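Local coordinates for putative sensory box/GGDEF family protein (Vibrio parahaemolyticus, PDB 3LID) that forms the extracellular PDC-fold sensor domain of a longer signalling protein that probably makes cyclic di-GMP from GTP, at residues 21-26 and 249-254; 28-33 and 253-258; 148-153 and 208-213; 191-194 and 200-203; 224-229 and 264-269. All blocks are in the same frame, centred on the assembly; numbering follows the deposited sequence.

Interaction 1: 21-26 and 249-254; sequences HQLAYT and AFSSIK
Leu23, on the long helix 9-45, meets Ala249, Phe250 and Ser251 of strand 246-254. Most of the packing belongs to one branch of the leucine. CG lies opposite the carbonyl carbon (chi1 -68°) and the chain runs on extended, which carries CD1 to the strand. Leu23 CD1 lies 4.0 Å from Ala249 CB and rests on the strand backbone, 3.5 Å from Phe250 N, while Ser251 OG touches Leu23 CB at 3.5 Å. Ala249 and Ser251 point toward the helix and Phe250 to the other face of the sheet, so small residues face the helix where Leu23 comes in. That choice suits two elements that run nearly along each other, their local axes 8.4 Å apart and inclined by 22°. Leu23 also packs on Leu263 of the adjoining strand 260-268 and Ile191 of strand 189-195 beyond it.

The polar contact across the gap passes through water: a water 2.7 Å from Ser251 OG donates to Leu23 O at 2.8 Å.

Within the helix, Gln22 NE2 donates to Thr26 OG1 over 2.9 Å at 154°, with the acceptor in the amide plane, which fixes the rotation of the glutamine amide.

With no direct hydrogen bond between the segments, this helix-on-sheet packing of a PDC domain depends here on apolar fit, helped by the water.

Interaction 2: 28-33 and 253-258; sequences REYNNI and IKFVSN
Tyr30 of helix 9-45 drives a ring edge into the face of Phe255, just beyond strand 246-254. The stack is T-shaped, with planes at 87° and centroids of the Tyr30 and Phe255 rings 5.3 Å apart. Tyr30 CD2 stands over the rim of the phenylalanine, whose opposite face carries Val256 CG2, while Ile33 CG2 meets its edge 3.8 Å from Phe255 CZ. Ile253 packs against the base of the tyrosine: its CD1, at the end of an extended chain, comes to 3.4 Å from Tyr30 CB. The tyrosine's hydroxyl is spoken for by Asn182 OD1.

The flank of the contact at Asn31 is looser and more exposed. There Asn31 uses OD1 to accept from a water that in turn takes the hydrogen of Lys254 N, each link being 3.1 Å.

Phe255 also touches Leu177 and Leu152, so the aromatic pair sits where the two sheets approach each other. A long N-terminal helix packed alongside both PAS-like halves is the hallmark of the PDC, or double Cache, fold.

Interaction 3: 148-153 and 208-213; sequences LSPSLR and RLYGDI. With PO4 (phosphate ion), chain C; EDO (1,2-ethanediol), chain H.
Tyr210 has a left-handed backbone (phi 65°, psi 47°), uncommon for a residue with a side chain, and from it sends its ring against Leu148 and Pro150. The contact bridges the two PAS-like halves of the PDC fold: Pro150 opens a strand of the seven-stranded sheet, and 208-213 is a loop that follows hairpin strand 200-202 of the other half. Chi1 of Tyr210 is -34°, well off the staggered value, which suggests that the surroundings constrain it, and Leu209 CB lies over the centre of one ring face.

Leu148 and the tyrosine lie alongside, running opposite ways, with Leu148 CD1 3.6 Å from Tyr210 CD2. Pro150 meets the tyrosine roughly perpendicular to its long direction and sets CG 3.4 Å from Tyr210 OH, its rigid ring offering a compact apolar surface. A water near the tyrosine ring plane, 2.7 Å from Tyr210 OH, donates to Leu148 O at 3.2 Å.

Ethanediol lies beside Tyr210; phosphate binds further off, at Arg153, both probably from the crystallisation liquor. Ethanediol O1 donates to Asp212 OD1 (2.8 Å), and Lys195 holds both partners. Phosphate sits among Arg83, Lys113, Arg116 and Tyr118 in the half with the seven-stranded sheet, consistent with a site able to hold an anion. Arg153 joins it with an extended chain: NE donates to phosphate O3 at 2.6 Å and NH2 to O4 at 2.9 Å.

Interaction 4: 191-194 and 200-203; sequences IELV and YIAS
Glu192 turns CG beside its backbone N (chi1 -72°) and runs on extended, while Ser203 holds OG anti to its own N (chi1 178°); together these torsions bring Ser203 OG to 2.6 Å from Glu192 OE2. The serine donates, and the carboxylate accepts on its anti lone pair. Arg208 forms a salt bridge to the same oxygen. The other, Glu192 OE1, takes a hydrogen from a water that also accepts from Tyr200 OH, both links being 2.6 Å.

Tyr200 is held on both faces. Val194 lies side by side with it, and its CG2 makes a CH-pi contact on one face, 3.8 Å from the ring centroid and 18° off the normal; the Arg208 guanidinium makes a cation-pi contact on the other.

The backbone forms a hairpin with a classic beta bulge, in which Ile201 and Ala202 both face Leu193. Leu193 O accepts from Ile201 N at 2.9 Å and, weakly, from Ala202 N at 3.4 Å, while Leu193 N donates to Ala202 O at 3.0 Å. Alanine's small side chain suits its place against Leu193 CG, 3.8 Å from Ala202 CB.

Serine, water and Arg208 together would favour the ionised form of this buried carboxylate.

Interaction 5: 224-229 and 264-269; sequences NMYPDI and IIDLSN
Tyr226 and Asp266 meet at a slant across the surface of the second half of the domain, the phenol ring turned 77° from the carboxylate plane. Contact is made at the end of the ring: Tyr226 OH donates to Asp266 OD2 over 2.6 Å. The hydroxyl comes in on the syn side of that oxygen but stands 28° out of the carboxylate plane. Asp266 OD1, at 3.5 Å from Tyr226 OH, is too poorly angled to share the bond, so one oxygen takes it all. Asp266 CG lies anti to the backbone N (chi1 168°), which carries the carboxylate out from strand 260-268 toward the ring.

Tyr226 is the first residue to leave helical geometry after helix 222-225, and from there its long side chain, with CG opposite the carbonyl carbon, crosses to strand 260-268. Met225 CB lies over one face of its ring, toward the rim, and Phe222 and Ile248 also touch the tyrosine. Tyr226 O accepts from Ile229 N at 2.9 Å, closing the turn that follows.

Little surface is buried between these segments, so the link is essentially one short, directed hydrogen bond. The phenol is the donor in this bond, which would tend to stabilise a charged Asp266, though the nearby Glu192 may offset part of this.

Overall arrangement
From the N terminus, helix 9-45 supplies the first segments of interactions 1 and 2, and each closes a loop of some 220 residues on overlapping segments around the end of strand 246-254. Nested inside both is interaction 3, which joins the seven-stranded sheet to the 208-213 loop of the other half. Interaction 4, the hairpin 191-194 with 200-203, is nested in turn within interaction 3 and is joined to it by a probable backbone hydrogen bond from Tyr210 N to Tyr200 O. Interaction 5 opens after interactions 3 and 4 have closed and crosses interactions 1 and 2. Its strand 260-268 lies between strands 246-254 and 189-195, and so knits interactions 1, 4 and 5 into one sheet.

Interaction 1: 21-26 and 249-254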
# COMPACT_ATOMS: atom_id res chain seq x y z
N HIS A 21 3.62 -17.66 12.56
CA HIS A 21 3.62 -16.60 13.60
C HIS A 21 3.96 -15.26 12.95
O HIS A 21 3.40 -14.23 13.32
CB HIS A 21 4.64 -16.89 14.72
CG HIS A 21 4.24 -18.08 15.55
ND1 HIS A 21 2.99 -18.17 16.12
CD2 HIS A 21 4.89 -19.22 15.88
CE1 HIS A 21 2.89 -19.32 16.76
NE2 HIS A 21 4.03 -19.97 16.63
N GLN A 22 4.93 -15.28 12.05
CA GLN A 22 5.42 -14.02 11.45
C GLN A 22 4.20 -13.42 10.67
O GLN A 22 3.97 -12.17 10.69
CB GLN A 22 6.52 -14.27 10.43
CG GLN A 22 7.06 -12.95 9.77
CD GLN A 22 7.57 -11.98 10.80
OE1 GLN A 22 8.45 -12.31 11.63
NE2 GLN A 22 6.96 -10.78 10.85
N LEU A 23 3.53 -14.26 9.89
CA LEU A 23 2.38 -13.75 9.08
C LEU A 23 1.30 -13.14 9.99
O LEU A 23 0.69 -12.15 9.65
CB LEU A 23 1.77 -14.86 8.20
CG LEU A 23 2.74 -15.30 7.10
CD1 LEU A 23 2.05 -16.49 6.38
CD2 LEU A 23 2.93 -14.18 6.06
N ALA A 24 1.03 -13.74 11.16
CA ALA A 24 0.09 -13.14 12.06
C ALA A 24 0.58 -11.79 12.58
O ALA A 24 -0.24 -10.87 12.73
CB ALA A 24 -0.21 -14.16 13.28
N TYR A 25 1.86 -11.72 12.94
CA TYR A 25 2.49 -10.49 13.41
C TYR A 25 2.31 -9.34 12.35
O TYR A 25 1.88 -8.21 12.68
CB TYR A 25 3.94 -10.75 13.59
CG TYR A 25 4.74 -9.60 14.15
CD1 TYR A 25 5.11 -9.59 15.50
CD2 TYR A 25 5.20 -8.57 13.34
CE1 TYR A 25 5.90 -8.54 16.02
CE2 TYR A 25 5.97 -7.55 13.84
CZ TYR A 25 6.31 -7.53 15.17
OH TYR A 25 7.09 -6.50 15.66
N THR A 26 2.70 -9.69 11.15
CA THR A 26 2.76 -8.65 10.15
C THR A 26 1.33 -8.30 9.77
O THR A 26 1.03 -7.13 9.46
CB THR A 26 3.55 -9.17 8.94
OG1 THR A 26 4.89 -9.35 9.36
CG2 THR A 26 3.50 -8.12 7.78
N ALA A 249 4.26 -20.42 3.16
CA ALA A 249 3.33 -20.14 4.20
C ALA A 249 2.53 -18.90 3.78
O ALA A 249 3.10 -18.03 3.10
CB ALA A 249 4.06 -19.88 5.52
N PHE A 250 1.24 -18.92 4.06
CA PHE A 250 0.36 -17.88 3.50
C PHE A 250 -0.70 -17.47 4.50
O PHE A 250 -1.12 -18.24 5.42
CB PHE A 250 -0.31 -18.39 2.21
CG PHE A 250 -0.93 -19.81 2.37
CD1 PHE A 250 -2.22 -19.99 2.87
CD2 PHE A 250 -0.18 -20.95 2.00
CE1 PHE A 250 -2.75 -21.30 3.04
CE2 PHE A 250 -0.71 -22.23 2.17
CZ PHE A 250 -1.96 -22.39 2.68
N SER A 251 -1.14 -16.22 4.37
CA SER A 251 -2.24 -15.76 5.16
C SER A 251 -2.89 -14.66 4.30
O SER A 251 -2.34 -14.29 3.24
CB SER A 251 -1.81 -15.20 6.52
OG SER A 251 -1.02 -14.05 6.27
N SER A 252 -4.02 -14.17 4.74
CA SER A 252 -4.76 -13.10 4.00
C SER A 252 -5.21 -11.99 4.92
O SER A 252 -5.65 -12.28 6.06
CB SER A 252 -5.94 -13.68 3.20
OG SER A 252 -5.46 -14.65 2.30
N ILE A 253 -5.16 -10.74 4.41
CA ILE A 253 -5.80 -9.66 5.21
C ILE A 253 -6.62 -8.88 4.28
O ILE A 253 -6.57 -9.12 3.04
CB ILE A 253 -4.78 -8.70 5.79
CG1 ILE A 253 -3.97 -8.07 4.69
CG2 ILE A 253 -3.93 -9.49 6.86
CD1 ILE A 253 -2.83 -7.02 5.26
N LYS A 254 -7.45 -7.99 4.87
CA LYS A 254 -8.16 -7.06 4.02
C LYS A 254 -7.60 -5.68 4.39
O LYS A 254 -7.75 -5.28 5.53
CB LYS A 254 -9.66 -7.13 4.20
CG LYS A 254 -10.15 -8.42 3.46
CD LYS A 254 -11.66 -8.51 3.46
CE LYS A 254 -12.18 -9.86 2.95
NZ LYS A 254 -11.43 -10.27 1.75
O HOH W 1 -1.70 -12.36 8.30

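Interaction 2: 28-33 and 253-258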
# COMPACT_ATOMS: atom_id res chain seq x y z
N ARG A 28 -1.17 -8.10 11.78
CA ARG A 28 -1.60 -7.15 12.80
C ARG A 28 -1.00 -5.74 12.55
O ARG A 28 -1.66 -4.72 12.80
CB ARG A 28 -1.15 -7.66 14.20
CG ARG A 28 -2.12 -8.83 14.64
CD ARG A 28 -1.84 -9.23 16.11
NE ARG A 28 -0.51 -9.75 16.32
CZ ARG A 28 -0.22 -11.04 16.42
NH1 ARG A 28 -1.13 -11.99 16.27
NH2 ARG A 28 1.03 -11.34 16.67
N GLU A 29 0.23 -5.70 12.08
CA GLU A 29 0.85 -4.39 11.75
C GLU A 29 0.09 -3.68 10.60
O GLU A 29 -0.21 -2.46 10.71
CB GLU A 29 2.31 -4.50 11.38
CG GLU A 29 3.15 -5.04 12.60
CD GLU A 29 4.59 -4.62 12.53
OE1 GLU A 29 5.26 -4.97 11.56
OE2 GLU A 29 5.03 -3.97 13.50
N TYR A 30 -0.27 -4.42 9.55
CA TYR A 30 -1.10 -3.81 8.50
C TYR A 30 -2.45 -3.38 9.04
O TYR A 30 -2.96 -2.32 8.62
CB TYR A 30 -1.31 -4.74 7.28
CG TYR A 30 -0.12 -4.69 6.34
CD1 TYR A 30 0.93 -5.60 6.49
CD2 TYR A 30 -0.03 -3.75 5.28
CE1 TYR A 30 2.07 -5.57 5.62
CE2 TYR A 30 1.05 -3.76 4.43
CZ TYR A 30 2.09 -4.65 4.58
OH TYR A 30 3.20 -4.61 3.71
N ASN A 31 -3.07 -4.19 9.91
CA ASN A 31 -4.34 -3.72 10.47
C ASN A 31 -4.18 -2.42 11.24
O ASN A 31 -5.07 -1.52 11.17
CB ASN A 31 -4.90 -4.75 11.46
CG ASN A 31 -5.32 -6.08 10.79
OD1 ASN A 31 -5.68 -6.18 9.61
ND2 ASN A 31 -5.24 -7.12 11.59
N ASN A 32 -3.08 -2.30 11.97
CA ASN A 32 -2.83 -1.05 12.69
C ASN A 32 -2.59 0.13 11.74
O ASN A 32 -3.07 1.27 11.91
CB ASN A 32 -1.65 -1.19 13.67
CG ASN A 32 -2.13 -1.83 14.98
OD1 ASN A 32 -3.30 -2.18 15.07
ND2 ASN A 32 -1.22 -2.07 15.93
N ILE A 33 -1.83 -0.15 10.71
CA ILE A 33 -1.62 0.92 9.70
C ILE A 33 -3.00 1.38 9.11
O ILE A 33 -3.26 2.58 8.91
CB ILE A 33 -0.69 0.42 8.56
CG1 ILE A 33 0.77 0.27 9.05
CG2 ILE A 33 -0.76 1.36 7.30
CD1 ILE A 33 1.44 1.59 9.39
N ILE A 253 -5.16 -10.74 4.41
CA ILE A 253 -5.80 -9.66 5.21
C ILE A 253 -6.62 -8.88 4.28
O ILE A 253 -6.57 -9.12 3.04
CB ILE A 253 -4.78 -8.70 5.79
CG1 ILE A 253 -3.97 -8.07 4.69
CG2 ILE A 253 -3.93 -9.49 6.86
CD1 ILE A 253 -2.83 -7.02 5.26
N LYS A 254 -7.45 -7.99 4.87
CA LYS A 254 -8.16 -7.06 4.02
C LYS A 254 -7.60 -5.68 4.39
O LYS A 254 -7.75 -5.28 5.53
CB LYS A 254 -9.66 -7.13 4.20
CG LYS A 254 -10.15 -8.42 3.46
CD LYS A 254 -11.66 -8.51 3.46
CE LYS A 254 -12.18 -9.86 2.95
NZ LYS A 254 -11.43 -10.27 1.75
N PHE A 255 -6.87 -5.06 3.45
CA PHE A 255 -6.14 -3.81 3.81
C PHE A 255 -6.81 -2.65 3.04
O PHE A 255 -6.52 -2.45 1.84
CB PHE A 255 -4.66 -3.95 3.44
CG PHE A 255 -3.88 -2.73 3.78
CD1 PHE A 255 -3.70 -2.32 5.12
CD2 PHE A 255 -3.31 -1.98 2.76
CE1 PHE A 255 -2.95 -1.18 5.42
CE2 PHE A 255 -2.54 -0.84 3.04
CZ PHE A 255 -2.33 -0.43 4.33
N VAL A 256 -7.66 -1.89 3.78
CA VAL A 256 -8.40 -0.76 3.22
C VAL A 256 -9.07 -1.19 1.90
O VAL A 256 -8.94 -0.53 0.86
CB VAL A 256 -7.45 0.49 2.97
CG1 VAL A 256 -8.34 1.77 2.97
CG2 VAL A 256 -6.31 0.56 4.03
N SER A 257 -9.73 -2.35 1.92
CA SER A 257 -10.33 -2.89 0.70
C SER A 257 -11.28 -3.98 1.13
O SER A 257 -11.06 -4.64 2.12
CB SER A 257 -9.24 -3.56 -0.16
OG SER A 257 -9.81 -4.14 -1.31
N ASN A 258 -12.30 -4.22 0.35
CA ASN A 258 -13.04 -5.45 0.53
C ASN A 258 -12.39 -6.70 -0.13
O ASN A 258 -12.86 -7.84 0.11
CB ASN A 258 -14.51 -5.25 0.08
CG ASN A 258 -14.63 -4.69 -1.29
OD1 ASN A 258 -13.89 -5.07 -2.22
ND2 ASN A 258 -15.56 -3.74 -1.46
O HOH W 2 -7.40 -8.23 7.96

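Interaction 3: 148-153 and 208-213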
# COMPACT_ATOMS: atom_id res chain seq x y z
N LEU A 148 8.29 2.81 -10.64
CA LEU A 148 6.89 2.45 -10.50
C LEU A 148 6.46 2.62 -9.08
O LEU A 148 7.18 2.26 -8.14
CB LEU A 148 6.65 1.02 -10.94
CG LEU A 148 7.00 0.84 -12.41
CD1 LEU A 148 6.73 -0.67 -12.81
CD2 LEU A 148 6.10 1.66 -13.30
N SER A 149 5.25 3.12 -8.95
CA SER A 149 4.73 3.60 -7.66
C SER A 149 3.32 3.11 -7.33
O SER A 149 2.31 3.78 -7.65
CB SER A 149 4.81 5.14 -7.70
OG SER A 149 4.19 5.73 -6.56
N PRO A 150 3.20 1.90 -6.69
CA PRO A 150 1.89 1.36 -6.37
C PRO A 150 1.26 2.15 -5.18
O PRO A 150 1.94 2.35 -4.12
CB PRO A 150 2.15 -0.14 -5.97
CG PRO A 150 3.62 -0.09 -5.46
CD PRO A 150 4.33 1.06 -6.27
N SER A 151 0.06 2.67 -5.40
CA SER A 151 -0.61 3.54 -4.40
C SER A 151 -1.98 3.03 -4.13
O SER A 151 -2.67 2.55 -5.04
CB SER A 151 -0.86 5.01 -4.91
OG SER A 151 0.26 5.80 -4.93
N LEU A 152 -2.38 3.14 -2.84
CA LEU A 152 -3.73 2.84 -2.42
C LEU A 152 -4.36 4.22 -2.10
O LEU A 152 -3.92 4.94 -1.22
CB LEU A 152 -3.64 1.93 -1.18
CG LEU A 152 -4.98 1.22 -0.87
CD1 LEU A 152 -4.74 -0.02 0.15
CD2 LEU A 152 -5.99 2.20 -0.36
N ARG A 153 -5.30 4.62 -2.93
CA ARG A 153 -5.77 6.04 -2.85
C ARG A 153 -6.99 6.08 -1.94
O ARG A 153 -8.00 5.42 -2.18
CB ARG A 153 -6.18 6.51 -4.28
CG ARG A 153 -4.90 6.73 -5.14
CD ARG A 153 -5.28 6.80 -6.65
NE ARG A 153 -4.09 6.87 -7.47
CZ ARG A 153 -3.39 5.80 -7.82
NH1 ARG A 153 -3.75 4.56 -7.36
NH2 ARG A 153 -2.31 5.96 -8.58
N ARG A 208 9.89 -9.62 -10.02
CA ARG A 208 8.60 -10.28 -10.19
C ARG A 208 7.41 -9.36 -9.99
O ARG A 208 6.27 -9.82 -10.05
CB ARG A 208 8.50 -11.49 -9.25
CG ARG A 208 8.48 -11.14 -7.80
CD ARG A 208 8.31 -12.44 -6.92
NE ARG A 208 9.31 -13.44 -7.28
CZ ARG A 208 9.43 -14.65 -6.71
NH1 ARG A 208 10.38 -15.47 -7.11
NH2 ARG A 208 8.65 -15.03 -5.72
N LEU A 209 7.66 -8.06 -9.81
CA LEU A 209 6.48 -7.18 -9.49
C LEU A 209 5.63 -6.78 -10.67
O LEU A 209 6.18 -6.42 -11.74
CB LEU A 209 6.95 -5.91 -8.76
CG LEU A 209 7.78 -6.18 -7.54
CD1 LEU A 209 8.20 -4.89 -6.80
CD2 LEU A 209 6.96 -7.11 -6.58
N TYR A 210 4.30 -6.70 -10.47
CA TYR A 210 3.37 -6.00 -11.36
C TYR A 210 3.31 -6.65 -12.74
O TYR A 210 3.23 -5.95 -13.80
CB TYR A 210 3.74 -4.51 -11.57
CG TYR A 210 4.35 -3.86 -10.38
CD1 TYR A 210 3.66 -3.82 -9.15
CD2 TYR A 210 5.57 -3.17 -10.47
CE1 TYR A 210 4.25 -3.17 -8.04
CE2 TYR A 210 6.15 -2.53 -9.38
CZ TYR A 210 5.46 -2.50 -8.18
OH TYR A 210 5.97 -1.91 -7.08
N GLY A 211 3.17 -7.98 -12.70
CA GLY A 211 3.06 -8.75 -13.96
C GLY A 211 1.78 -8.51 -14.69
O GLY A 211 1.63 -8.99 -15.82
N ASP A 212 0.81 -7.84 -14.08
CA ASP A 212 -0.44 -7.52 -14.73
C ASP A 212 -0.24 -6.25 -15.58
O ASP A 212 -1.07 -5.91 -16.41
CB ASP A 212 -1.65 -7.37 -13.76
CG ASP A 212 -1.29 -6.60 -12.45
OD1 ASP A 212 -0.09 -6.33 -12.21
OD2 ASP A 212 -2.24 -6.32 -11.73
N ILE A 213 0.86 -5.59 -15.33
CA ILE A 213 1.18 -4.30 -16.05
C ILE A 213 2.38 -4.42 -16.96
O ILE A 213 2.35 -3.82 -18.02
CB ILE A 213 1.50 -3.18 -15.04
CG1 ILE A 213 0.35 -3.03 -14.03
CG2 ILE A 213 1.68 -1.79 -15.80
CD1 ILE A 213 -1.05 -2.83 -14.54
P PO4 C . -2.13 9.43 -9.41
O1 PO4 C . -0.77 10.10 -9.14
O2 PO4 C . -2.95 10.53 -10.08
O3 PO4 C . -2.82 9.01 -8.14
O4 PO4 C . -1.96 8.24 -10.36
C1 EDO H . 0.09 -3.22 -10.29
O1 EDO H . 0.27 -4.66 -9.98
C2 EDO H . -0.19 -2.50 -8.99
O2 EDO H . -1.50 -2.87 -8.53
O HOH W 3 8.27 -0.67 -7.60

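Interaction 4: 191-194 and 200-203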
# COMPACT_ATOMS: atom_id res chain seq x y z
N ILE A 191 8.30 -11.00 3.66
CA ILE A 191 6.92 -11.30 3.31
C ILE A 191 6.67 -10.68 1.95
O ILE A 191 7.04 -9.53 1.74
CB ILE A 191 5.96 -10.76 4.38
CG1 ILE A 191 6.21 -11.50 5.69
CG2 ILE A 191 4.44 -10.75 3.86
CD1 ILE A 191 5.32 -11.11 6.77
N GLU A 192 6.10 -11.42 1.04
CA GLU A 192 5.74 -10.90 -0.27
C GLU A 192 4.25 -10.57 -0.20
O GLU A 192 3.49 -11.21 0.56
CB GLU A 192 5.99 -11.96 -1.38
CG GLU A 192 7.49 -12.12 -1.62
CD GLU A 192 7.81 -13.28 -2.55
OE1 GLU A 192 7.50 -14.42 -2.18
OE2 GLU A 192 8.37 -13.05 -3.64
N LEU A 193 3.80 -9.60 -1.01
CA LEU A 193 2.38 -9.35 -1.08
C LEU A 193 1.90 -9.72 -2.46
O LEU A 193 2.44 -9.24 -3.47
CB LEU A 193 2.07 -7.80 -0.93
CG LEU A 193 2.59 -7.23 0.40
CD1 LEU A 193 2.31 -5.64 0.39
CD2 LEU A 193 1.82 -7.88 1.54
N VAL A 194 0.88 -10.53 -2.50
CA VAL A 194 0.24 -11.04 -3.71
C VAL A 194 -1.15 -10.63 -3.72
O VAL A 194 -1.93 -10.89 -2.78
CB VAL A 194 0.36 -12.63 -3.75
CG1 VAL A 194 -0.35 -13.14 -4.99
CG2 VAL A 194 1.84 -12.97 -3.84
N TYR A 200 2.21 -10.05 -8.05
CA TYR A 200 2.99 -9.57 -6.90
C TYR A 200 3.08 -8.06 -6.86
O TYR A 200 3.37 -7.42 -7.92
CB TYR A 200 4.39 -10.08 -6.99
CG TYR A 200 4.51 -11.57 -6.64
CD1 TYR A 200 5.07 -11.97 -5.45
CD2 TYR A 200 4.14 -12.55 -7.60
CE1 TYR A 200 5.22 -13.35 -5.11
CE2 TYR A 200 4.27 -13.94 -7.25
CZ TYR A 200 4.83 -14.29 -6.05
OH TYR A 200 5.00 -15.66 -5.77
N ILE A 201 2.86 -7.47 -5.67
CA ILE A 201 3.10 -6.01 -5.54
C ILE A 201 4.19 -5.73 -4.53
O ILE A 201 4.56 -4.54 -4.31
CB ILE A 201 1.83 -5.26 -5.18
CG1 ILE A 201 1.18 -5.80 -3.90
CG2 ILE A 201 0.83 -5.29 -6.33
CD1 ILE A 201 0.07 -4.86 -3.43
N ALA A 202 4.75 -6.75 -3.88
CA ALA A 202 5.93 -6.52 -3.09
C ALA A 202 6.69 -7.81 -2.97
O ALA A 202 6.09 -8.88 -2.76
CB ALA A 202 5.54 -6.00 -1.66
N SER A 203 8.02 -7.70 -3.04
CA SER A 203 8.88 -8.88 -2.99
C SER A 203 10.33 -8.45 -2.80
O SER A 203 10.71 -7.38 -3.30
CB SER A 203 8.70 -9.69 -4.28
OG SER A 203 9.56 -10.81 -4.27
O HOH W 4 6.46 -16.28 -3.69

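Interaction 5: 224-229 and 264-269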
# COMPACT_ATOMS: atom_id res chain seq x y z
N ASN A 224 0.15 -19.29 -11.58
CA ASN A 224 0.94 -19.96 -12.62
C ASN A 224 2.13 -20.61 -11.98
O ASN A 224 2.56 -21.71 -12.36
CB ASN A 224 1.43 -18.88 -13.60
CG ASN A 224 2.20 -19.43 -14.75
OD1 ASN A 224 1.70 -20.32 -15.48
ND2 ASN A 224 3.40 -18.86 -15.01
N MET A 225 2.73 -19.94 -10.99
CA MET A 225 3.91 -20.44 -10.31
C MET A 225 3.66 -21.68 -9.40
O MET A 225 4.47 -22.63 -9.39
CB MET A 225 4.55 -19.30 -9.52
CG MET A 225 5.18 -18.22 -10.45
SD MET A 225 5.25 -16.67 -9.45
CE MET A 225 6.58 -16.97 -8.42
N TYR A 226 2.55 -21.65 -8.69
CA TYR A 226 2.16 -22.64 -7.68
C TYR A 226 0.71 -22.99 -7.82
O TYR A 226 -0.12 -22.75 -6.94
CB TYR A 226 2.45 -22.11 -6.25
CG TYR A 226 3.87 -21.65 -6.04
CD1 TYR A 226 4.95 -22.55 -6.06
CD2 TYR A 226 4.16 -20.32 -5.84
CE1 TYR A 226 6.26 -22.15 -5.84
CE2 TYR A 226 5.47 -19.92 -5.58
CZ TYR A 226 6.52 -20.85 -5.59
OH TYR A 226 7.85 -20.47 -5.35
N PRO A 227 0.35 -23.66 -8.91
CA PRO A 227 -1.05 -23.90 -9.22
C PRO A 227 -1.81 -24.71 -8.16
O PRO A 227 -2.99 -24.50 -7.97
CB PRO A 227 -1.01 -24.66 -10.57
CG PRO A 227 0.44 -24.89 -10.86
CD PRO A 227 1.30 -24.12 -9.94
N ASP A 228 -1.10 -25.61 -7.47
CA ASP A 228 -1.76 -26.41 -6.46
C ASP A 228 -1.77 -25.77 -5.13
O ASP A 228 -2.51 -26.23 -4.28
CB ASP A 228 -1.09 -27.78 -6.37
CG ASP A 228 -1.33 -28.51 -7.61
OD1 ASP A 228 -2.54 -28.58 -7.94
OD2 ASP A 228 -0.36 -28.86 -8.31
N ILE A 229 -0.97 -24.73 -4.95
CA ILE A 229 -0.94 -24.00 -3.65
C ILE A 229 -1.89 -22.79 -3.68
O ILE A 229 -2.52 -22.46 -2.66
CB ILE A 229 0.48 -23.63 -3.21
CG1 ILE A 229 1.40 -24.91 -3.09
CG2 ILE A 229 0.49 -22.82 -1.91
CD1 ILE A 229 2.75 -24.60 -2.84
N ILE A 264 2.70 -13.69 1.85
CA ILE A 264 3.39 -14.99 1.51
C ILE A 264 4.77 -14.99 2.02
O ILE A 264 5.53 -14.03 1.86
CB ILE A 264 3.44 -15.11 0.00
CG1 ILE A 264 2.02 -15.06 -0.62
CG2 ILE A 264 4.26 -16.37 -0.48
CD1 ILE A 264 1.11 -16.16 -0.25
N ILE A 265 5.19 -16.15 2.61
CA ILE A 265 6.56 -16.39 2.89
C ILE A 265 6.88 -17.64 2.06
O ILE A 265 6.26 -18.66 2.28
CB ILE A 265 6.83 -16.62 4.39
CG1 ILE A 265 6.59 -15.31 5.12
CG2 ILE A 265 8.32 -17.05 4.65
CD1 ILE A 265 6.65 -15.37 6.60
N ASP A 266 7.78 -17.48 1.11
CA ASP A 266 8.12 -18.53 0.12
C ASP A 266 9.60 -18.80 0.29
O ASP A 266 10.43 -17.94 0.05
CB ASP A 266 7.71 -18.05 -1.31
CG ASP A 266 8.26 -18.90 -2.43
OD1 ASP A 266 9.02 -19.88 -2.15
OD2 ASP A 266 7.97 -18.56 -3.60
N LEU A 267 9.97 -19.99 0.79
CA LEU A 267 11.39 -20.34 0.95
C LEU A 267 11.70 -21.62 0.14
O LEU A 267 10.93 -22.61 0.18
CB LEU A 267 11.65 -20.70 2.40
CG LEU A 267 11.48 -19.48 3.31
CD1 LEU A 267 11.09 -19.96 4.69
CD2 LEU A 267 12.80 -18.75 3.27
N SER A 268 12.75 -21.57 -0.64
CA SER A 268 13.17 -22.79 -1.40
C SER A 268 13.92 -23.73 -0.44
O SER A 268 14.29 -23.35 0.71
CB SER A 268 14.15 -22.38 -2.48
OG SER A 268 15.30 -21.86 -1.82
N ASN A 269 14.14 -24.97 -0.88
CA ASN A 269 14.92 -25.91 -0.07
C ASN A 269 16.21 -25.35 0.36
O ASN A 269 16.67 -25.59 1.47
CB ASN A 269 15.21 -27.19 -0.85
CG ASN A 269 13.97 -27.98 -1.11
OD1 ASN A 269 13.84 -28.64 -2.15
ND2 ASN A 269 13.02 -27.90 -0.18